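Local coordinates for CBIX (Paracoccus pantotrophus, PDB 4CCS), which acts as the terminal enzyme of siroheme biosynthesis, probably a chelatase that inserts ferrous iron into sirohydrochlorin, at residues V8-P13 and G67-S72; G93-L98 and P216-E221; P179-A182 and E186-T189. All blocks are in the same frame, centred on the assembly; numbering follows the deposited sequence.

Interaction 1: residues V8-P13 and G67-S72; sequences VAHGQP and GWFTRS. With EDO (1,2-ethanediol), chain D.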
loop_
_atom_site.group_PDB
_atom_site.type_symbol
_atom_site.label_atom_id
_atom_site.label_comp_id
_atom_site.label_asym_id
_atom_site.label_seq_id
_atom_site.Cartn_x
_atom_site.Cartn_y
_atom_site.Cartn_z
ATOM N N VAL A 8 -1.185 -8.500 -7.916
ATOM C CA VAL A 8 -2.419 -8.950 -7.269
ATOM C C VAL A 8 -2.857 -8.042 -6.128
ATOM O O VAL A 8 -2.093 -7.804 -5.194
ATOM C CB VAL A 8 -2.279 -10.435 -6.820
ATOM C CG1 VAL A 8 -3.521 -10.921 -6.069
ATOM C CG2 VAL A 8 -1.992 -11.345 -8.015
ATOM N N ALA A 9 -4.105 -7.575 -6.192
ATOM C CA ALA A 9 -4.700 -6.785 -5.121
ATOM C C ALA A 9 -5.682 -7.638 -4.317
ATOM O O ALA A 9 -6.308 -8.563 -4.866
ATOM C CB ALA A 9 -5.437 -5.596 -5.701
ATOM N N HIS A 10 -5.840 -7.309 -3.025
ATOM C CA HIS A 10 -6.862 -7.916 -2.171
ATOM C C HIS A 10 -8.211 -7.473 -2.728
ATOM O O HIS A 10 -8.339 -6.342 -3.192
ATOM C CB HIS A 10 -6.778 -7.373 -0.730
ATOM C CG HIS A 10 -5.960 -8.219 0.183
ATOM N ND1 HIS A 10 -6.163 -9.582 0.282
ATOM C CD2 HIS A 10 -4.961 -7.861 1.019
ATOM C CE1 HIS A 10 -5.262 -10.013 1.151
ATOM N NE2 HIS A 10 -4.525 -9.009 1.625
ATOM N N GLY A 11 -9.229 -8.332 -2.684
ATOM C CA GLY A 11 -10.519 -7.842 -3.172
ATOM C C GLY A 11 -11.209 -7.008 -2.085
ATOM O O GLY A 11 -10.836 -7.076 -0.906
ATOM N N GLN A 12 -12.201 -6.215 -2.486
ATOM C CA GLN A 12 -13.007 -5.415 -1.561
ATOM C C GLN A 12 -14.478 -5.638 -1.930
ATOM O O GLN A 12 -14.730 -6.084 -3.053
ATOM C CB GLN A 12 -12.630 -3.919 -1.656
ATOM C CG GLN A 12 -11.248 -3.604 -1.060
ATOM C CD GLN A 12 -11.244 -3.709 0.445
ATOM O OE1 GLN A 12 -11.732 -2.827 1.139
ATOM N NE2 GLN A 12 -10.797 -4.831 0.988
ATOM N N PRO A 13 -15.447 -5.295 -1.037
ATOM C CA PRO A 13 -16.874 -5.457 -1.388
ATOM C C PRO A 13 -17.269 -4.569 -2.572
ATOM O O PRO A 13 -16.582 -3.587 -2.881
ATOM C CB PRO A 13 -17.606 -5.038 -0.106
ATOM C CG PRO A 13 -16.614 -5.280 0.982
ATOM C CD PRO A 13 -15.295 -4.907 0.384
ATOM N N GLY A 67 2.169 -12.584 6.154
ATOM C CA GLY A 67 1.349 -13.238 7.173
ATOM C C GLY A 67 0.668 -14.488 6.627
ATOM O O GLY A 67 1.137 -15.066 5.645
ATOM N N TRP A 68 -0.446 -14.896 7.263
ATOM C CA TRP A 68 -1.238 -16.066 6.875
ATOM C C TRP A 68 -1.647 -16.025 5.394
ATOM O O TRP A 68 -1.628 -17.068 4.735
ATOM C CB TRP A 68 -2.472 -16.225 7.782
ATOM C CG TRP A 68 -3.453 -17.259 7.302
ATOM C CD1 TRP A 68 -3.371 -18.611 7.468
ATOM C CD2 TRP A 68 -4.650 -17.018 6.546
ATOM N NE1 TRP A 68 -4.451 -19.228 6.877
ATOM C CE2 TRP A 68 -5.245 -18.275 6.292
ATOM C CE3 TRP A 68 -5.279 -15.861 6.057
ATOM C CZ2 TRP A 68 -6.445 -18.403 5.581
ATOM C CZ3 TRP A 68 -6.466 -15.989 5.353
ATOM C CH2 TRP A 68 -7.042 -17.247 5.130
ATOM N N PHE A 69 -2.007 -14.831 4.876
ATOM C CA PHE A 69 -2.407 -14.696 3.477
ATOM C C PHE A 69 -1.253 -15.002 2.506
ATOM O O PHE A 69 -1.418 -15.875 1.657
ATOM C CB PHE A 69 -3.059 -13.331 3.188
ATOM C CG PHE A 69 -4.188 -13.423 2.189
ATOM C CD1 PHE A 69 -3.929 -13.496 0.825
ATOM C CD2 PHE A 69 -5.511 -13.450 2.612
ATOM C CE1 PHE A 69 -4.974 -13.599 -0.098
ATOM C CE2 PHE A 69 -6.556 -13.542 1.686
ATOM C CZ PHE A 69 -6.279 -13.615 0.339
ATOM N N THR A 70 -0.084 -14.338 2.661
ATOM C CA THR A 70 1.082 -14.564 1.790
ATOM C C THR A 70 1.678 -15.971 1.943
ATOM O O THR A 70 2.121 -16.556 0.952
ATOM C CB THR A 70 2.179 -13.511 2.023
ATOM O OG1 THR A 70 2.567 -13.534 3.396
ATOM C CG2 THR A 70 1.761 -12.107 1.615
ATOM N N ARG A 71 1.690 -16.505 3.182
ATOM C CA ARG A 71 2.282 -17.804 3.508
ATOM C C ARG A 71 1.393 -19.020 3.243
ATOM O O ARG A 71 1.923 -20.071 2.872
ATOM C CB ARG A 71 2.768 -17.826 4.968
ATOM C CG ARG A 71 3.957 -16.904 5.237
ATOM C CD ARG A 71 4.283 -16.817 6.718
ATOM N NE ARG A 71 5.383 -15.884 6.980
ATOM C CZ ARG A 71 6.671 -16.223 7.008
ATOM N NH1 ARG A 71 7.039 -17.481 6.792
ATOM N NH2 ARG A 71 7.598 -15.306 7.251
ATOM N N SER A 72 0.067 -18.904 3.454
ATOM C CA SER A 72 -0.838 -20.046 3.310
ATOM C C SER A 72 -2.015 -19.864 2.341
ATOM O O SER A 72 -2.240 -20.750 1.514
ATOM C CB SER A 72 -1.364 -20.474 4.676
ATOM O OG SER A 72 -0.302 -20.729 5.581
HETATM C C1 EDO D . -10.723 -10.669 -0.559
HETATM O O1 EDO D . -10.969 -10.805 -1.959
HETATM C C2 EDO D . -9.350 -11.243 -0.231
HETATM O O2 EDO D . -8.379 -10.587 -1.035
#

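Interaction 2: residues G93-L98 and P216-E221; sequences GSDPGL and PAMIAE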
loop_
_atom_site.group_PDB
_atom_site.type_symbol
_atom_site.label_atom_id
_atom_site.label_comp_id
_atom_site.label_asym_id
_atom_site.label_seq_id
_atom_site.Cartn_x
_atom_site.Cartn_y
_atom_site.Cartn_z
ATOM N N GLY A 93 3.977 -3.403 0.955
ATOM C CA GLY A 93 4.299 -2.806 2.261
ATOM C C GLY A 93 5.770 -2.976 2.681
ATOM O O GLY A 93 6.295 -2.115 3.390
ATOM N N SER A 94 6.419 -4.068 2.237
ATOM C CA SER A 94 7.822 -4.349 2.570
ATOM C C SER A 94 8.775 -3.934 1.449
ATOM O O SER A 94 9.973 -4.221 1.516
ATOM C CB SER A 94 8.001 -5.825 2.916
ATOM O OG SER A 94 7.827 -6.633 1.766
ATOM N N ASP A 95 8.258 -3.248 0.416
ATOM C CA ASP A 95 9.088 -2.812 -0.699
ATOM C C ASP A 95 10.213 -1.870 -0.225
ATOM O O ASP A 95 9.930 -0.937 0.527
ATOM C CB ASP A 95 8.245 -2.153 -1.793
ATOM C CG ASP A 95 8.968 -2.116 -3.120
ATOM O OD1 ASP A 95 9.971 -1.384 -3.221
ATOM O OD2 ASP A 95 8.509 -2.813 -4.071
ATOM N N PRO A 96 11.491 -2.135 -0.622
ATOM C CA PRO A 96 12.605 -1.280 -0.178
ATOM C C PRO A 96 12.423 0.200 -0.498
ATOM O O PRO A 96 12.919 1.028 0.245
ATOM C CB PRO A 96 13.842 -1.870 -0.891
ATOM C CG PRO A 96 13.334 -3.015 -1.738
ATOM C CD PRO A 96 11.995 -3.403 -1.198
ATOM N N GLY A 97 11.693 0.533 -1.581
ATOM C CA GLY A 97 11.484 1.925 -1.989
ATOM C C GLY A 97 10.333 2.651 -1.299
ATOM O O GLY A 97 10.179 3.851 -1.513
ATOM N N LEU A 98 9.525 1.952 -0.481
ATOM C CA LEU A 98 8.358 2.588 0.142
ATOM C C LEU A 98 8.710 3.725 1.147
ATOM O O LEU A 98 8.082 4.778 1.041
ATOM C CB LEU A 98 7.390 1.561 0.769
ATOM C CG LEU A 98 6.014 2.104 1.275
ATOM C CD1 LEU A 98 5.266 2.858 0.182
ATOM C CD2 LEU A 98 5.146 0.978 1.831
ATOM N N PRO A 216 4.653 2.703 -9.982
ATOM C CA PRO A 216 5.011 1.752 -11.057
ATOM C C PRO A 216 6.525 1.452 -11.147
ATOM O O PRO A 216 6.893 0.290 -11.244
ATOM C CB PRO A 216 4.461 2.414 -12.323
ATOM C CG PRO A 216 3.316 3.230 -11.832
ATOM C CD PRO A 216 3.765 3.765 -10.501
ATOM N N ALA A 217 7.389 2.479 -11.020
ATOM C CA ALA A 217 8.854 2.302 -11.068
ATOM C C ALA A 217 9.354 1.484 -9.886
ATOM O O ALA A 217 10.188 0.602 -10.067
ATOM C CB ALA A 217 9.550 3.656 -11.117
ATOM N N MET A 218 8.752 1.689 -8.694
ATOM C CA MET A 218 9.074 0.938 -7.487
ATOM C C MET A 218 8.757 -0.555 -7.683
ATOM O O MET A 218 9.601 -1.404 -7.399
ATOM C CB MET A 218 8.320 1.543 -6.274
ATOM C CG MET A 218 8.664 0.897 -4.966
ATOM S SD MET A 218 7.662 1.467 -3.561
ATOM C CE MET A 218 6.261 0.380 -3.738
ATOM N N ILE A 219 7.551 -0.876 -8.200
ATOM C CA ILE A 219 7.142 -2.268 -8.455
ATOM C C ILE A 219 8.065 -2.897 -9.521
ATOM O O ILE A 219 8.525 -4.024 -9.344
ATOM C CB ILE A 219 5.638 -2.354 -8.843
ATOM C CG1 ILE A 219 4.737 -1.763 -7.718
ATOM C CG2 ILE A 219 5.239 -3.803 -9.191
ATOM C CD1 ILE A 219 3.177 -1.774 -8.026
ATOM N N ALA A 220 8.328 -2.158 -10.610
ATOM C CA ALA A 220 9.216 -2.614 -11.685
ATOM C C ALA A 220 10.604 -3.034 -11.143
ATOM O O ALA A 220 11.116 -4.093 -11.520
ATOM C CB ALA A 220 9.372 -1.516 -12.727
ATOM N N GLU A 221 11.182 -2.225 -10.221
ATOM C CA GLU A 221 12.505 -2.526 -9.650
ATOM C C GLU A 221 12.478 -3.775 -8.809
ATOM O O GLU A 221 13.422 -4.555 -8.874
ATOM C CB GLU A 221 13.128 -1.326 -8.895
ATOM C CG GLU A 221 13.372 -0.102 -9.775
ATOM C CD GLU A 221 14.255 -0.265 -11.006
ATOM O OE1 GLU A 221 15.115 -1.171 -11.015
ATOM O OE2 GLU A 221 14.105 0.536 -11.954
HETATM O O HOH W 1 11.452 -1.062 -5.446
#

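Interaction 3: residues P179-A182 and E186-T189; sequences PLFA and EHVT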
loop_
_atom_site.group_PDB
_atom_site.type_symbol
_atom_site.label_atom_id
_atom_site.label_comp_id
_atom_site.label_asym_id
_atom_site.label_seq_id
_atom_site.Cartn_x
_atom_site.Cartn_y
_atom_site.Cartn_z
ATOM N N PRO A 179 -2.097 8.393 4.005
ATOM C CA PRO A 179 -2.773 7.089 4.132
ATOM C C PRO A 179 -1.876 6.007 3.543
ATOM O O PRO A 179 -1.559 6.023 2.347
ATOM C CB PRO A 179 -4.063 7.257 3.311
ATOM C CG PRO A 179 -4.282 8.738 3.241
ATOM C CD PRO A 179 -2.880 9.304 3.149
ATOM N N LEU A 180 -1.452 5.072 4.396
ATOM C CA LEU A 180 -0.578 3.996 3.987
ATOM C C LEU A 180 -1.426 2.828 3.488
ATOM O O LEU A 180 -1.610 1.837 4.190
ATOM C CB LEU A 180 0.370 3.642 5.154
ATOM C CG LEU A 180 1.608 2.838 4.798
ATOM C CD1 LEU A 180 2.648 3.731 4.132
ATOM C CD2 LEU A 180 2.188 2.185 6.061
ATOM N N PHE A 181 -1.995 3.000 2.266
ATOM C CA PHE A 181 -2.856 2.028 1.585
ATOM C C PHE A 181 -2.309 1.773 0.170
ATOM O O PHE A 181 -1.930 2.719 -0.528
ATOM C CB PHE A 181 -4.304 2.550 1.507
ATOM C CG PHE A 181 -5.033 2.573 2.835
ATOM C CD1 PHE A 181 -4.827 3.608 3.745
ATOM C CD2 PHE A 181 -5.895 1.541 3.190
ATOM C CE1 PHE A 181 -5.473 3.611 4.990
ATOM C CE2 PHE A 181 -6.571 1.562 4.420
ATOM C CZ PHE A 181 -6.354 2.594 5.309
ATOM N N ALA A 182 -2.312 0.502 -0.249
ATOM C CA ALA A 182 -1.808 0.085 -1.557
ATOM C C ALA A 182 -2.796 0.336 -2.694
ATOM O O ALA A 182 -2.361 0.489 -3.834
ATOM C CB ALA A 182 -1.422 -1.384 -1.516
ATOM N N GLU A 186 -9.241 -0.314 -1.105
ATOM C CA GLU A 186 -9.008 -0.565 0.322
ATOM C C GLU A 186 -9.061 0.722 1.135
ATOM O O GLU A 186 -9.617 0.723 2.235
ATOM C CB GLU A 186 -7.697 -1.307 0.550
ATOM C CG GLU A 186 -7.741 -2.714 -0.014
ATOM C CD GLU A 186 -6.366 -3.323 -0.120
ATOM O OE1 GLU A 186 -5.554 -2.875 -0.961
ATOM O OE2 GLU A 186 -6.093 -4.240 0.677
ATOM N N HIS A 187 -8.512 1.817 0.587
ATOM C CA HIS A 187 -8.516 3.127 1.237
ATOM C C HIS A 187 -9.962 3.622 1.476
ATOM O O HIS A 187 -10.301 3.963 2.606
ATOM C CB HIS A 187 -7.740 4.155 0.397
ATOM C CG HIS A 187 -7.815 5.562 0.920
ATOM N ND1 HIS A 187 -8.327 6.599 0.147
ATOM C CD2 HIS A 187 -7.446 6.059 2.127
ATOM C CE1 HIS A 187 -8.236 7.687 0.901
ATOM N NE2 HIS A 187 -7.711 7.413 2.099
ATOM N N VAL A 188 -10.794 3.660 0.415
ATOM C CA VAL A 188 -12.190 4.149 0.472
ATOM C C VAL A 188 -13.018 3.360 1.499
ATOM O O VAL A 188 -13.732 3.974 2.294
ATOM C CB VAL A 188 -12.833 4.188 -0.952
ATOM C CG1 VAL A 188 -14.345 4.439 -0.895
ATOM C CG2 VAL A 188 -12.155 5.253 -1.822
ATOM N N THR A 189 -12.865 2.018 1.536
ATOM C CA THR A 189 -13.572 1.146 2.509
ATOM C C THR A 189 -13.401 1.615 3.970
ATOM O O THR A 189 -14.370 1.605 4.739
ATOM C CB THR A 189 -13.121 -0.305 2.330
ATOM O OG1 THR A 189 -13.493 -0.741 1.022
ATOM C CG2 THR A 189 -13.686 -1.270 3.397
HETATM O O HOH W 2 -3.999 -1.267 1.161
#

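Interaction 1: residues V8-P13 and G67-S72
H10 drives one corner of its imidazole into the ring of F69, an edge-to-face (T-shaped) pair with the planes at 83° and the centroids of the two rings 4.6 Å apart. The corner is CE1, which stands 3.5 Å above the plane of the F69 ring and over its centre, nearly equidistant from all six carbons. F69 thus offers a face, whereas H10 contributes an in-plane edge. This single point is the compact part of the contact, and the surface it buries is small.

Further out, on the same imidazole edge, a 1,2-ethanediol molecule, probably from the crystallisation liquor, marks the side reachable from solvent. H10 ND1 shares a hydrogen bond with its O2 at 2.8 Å, and G11 N donates to that same oxygen at 2.9 Å; the bond from G11 N to O1 is weak. Beyond it, Q12 curls back so that its NE2 donates to G11 O, 2.9 Å away.

F63 stacks on H10 and also meets the F69 ring at a steep angle, making a three-ring cluster. The contact links the loop leaving strand 4-9 to the first turn of helix 68-80, with E186 of helix 184-189 against H10.

Interaction 2: residues G93-L98 and P216-E221
M218 and D95 reach toward one another from opposite directions and bury more surface than any other pair here. The M218 chain runs straight out from helix 215-226, with CG anti to the backbone N (chi1 -176°), until a bend at SD turns the methyl aside. CG comes close to the carboxylate, 3.2 Å from D95 OD1, while CE folds beside the aspartate, 3.7 Å from its carboxyl carbon CG and nearly as close to CB. The sulfur lies against the backbone of the next residues, with SD 3.6 Å from L98 N and 3.7 Å from G97 C. L98 adds a looser apolar touch through its CB.

Polar atoms round the carboxylate are well provided for. OD1 uses its anti lone pair to accept from G97 N, a nearly straight bond of 3.1 Å (165° at the hydrogen). It also accepts from a water, 2.7 Å away, whose second proton goes to M218 O, also at 2.7 Å, so the water ties the loop to the helix backbone. OD2 is taken up by the hydroxyls of S222, one turn further along the same helix, and Y60. With two partners on each oxygen, the group is probably fixed in rotation and its charge well stabilised.

M218 also packs on Y60 and F92, which places the contact beside strand 57-61. The bond from OD1 to G97 N, together with that from L98 N to D95 O, defines an Asx-Pro turn superposed on a type I beta turn, here used as the capped entrance to helix 98-113.

Interaction 3: residues P179-A182 and E186-T189
A short strand-to-helix connection in the C-terminal half of the protein folds back on itself here, the loop that follows strand 175-179 packing under helix 184-189, which begins only a few residues later. F181 and H187 carry most of it. The H187 CA hydrogen is directed at the F181 ring in a CH-pi contact, with H187 CA 4.0 Å from the centroid of that ring and 28° off its normal; the closest ring carbon, F181 CD2, is 3.6 Å from H187 CA. Farther along, the imidazole turns an edge to the same phenyl ring, H187 CD2 lying 3.9 Å from F181 CD1 with the planes inclined at 63°. With H187 CG anti to the backbone N (chi1 174°), the ring is carried past the phenyl and on to P179, whose CB sits 3.8 Å from H187 CD2 and whose CG is equally near NE2.

The backbone helps to set this up. L180 is the centre of an inverse gamma turn, closed by a weak bond from F181 N to P179 O, and it brings the chain off the end of a parallel sheet of the alpha/beta kind expected in the chelatase clan. L180 points away from the helix, and its side chain packs on V124 and A126 of the neighbouring strand 121-126.

E186 works at the other edge of the contact. Its OE1 binds T183 OG1 and also takes a weak bond from a water that accepts from A182 N at 2.8 Å, bridging loop and helix. H187 ND1 is engaged by Q184 OE1, which would restrain the flip of the imidazole. L192 of the following helix packs against P179, F181 and H187 together.

Overall arrangement
From the N terminus, strand 4-9 runs into interaction 1, which closes a loop over helix 16-30 and strands 38-43 and 57-61 within the first parallel sheet unit. Interaction 2 opens later, at 93-98, and closes only at 216-221, after the chain has built the second sheet; the C-terminal helix thereby returns to the first unit, where I219 meets L26 and V30 of helix 16-30. Interaction 3 is a short local closure lying wholly within that long excursion. No contacts cross. Interactions 1 and 3 nevertheless touch in space: Q12 OE1 and T189 OG1, 2.7 Å apart, probably hydrogen-bond, joining the two halves. Interaction 2 lies about 17 Å from interaction 3, centre to centre.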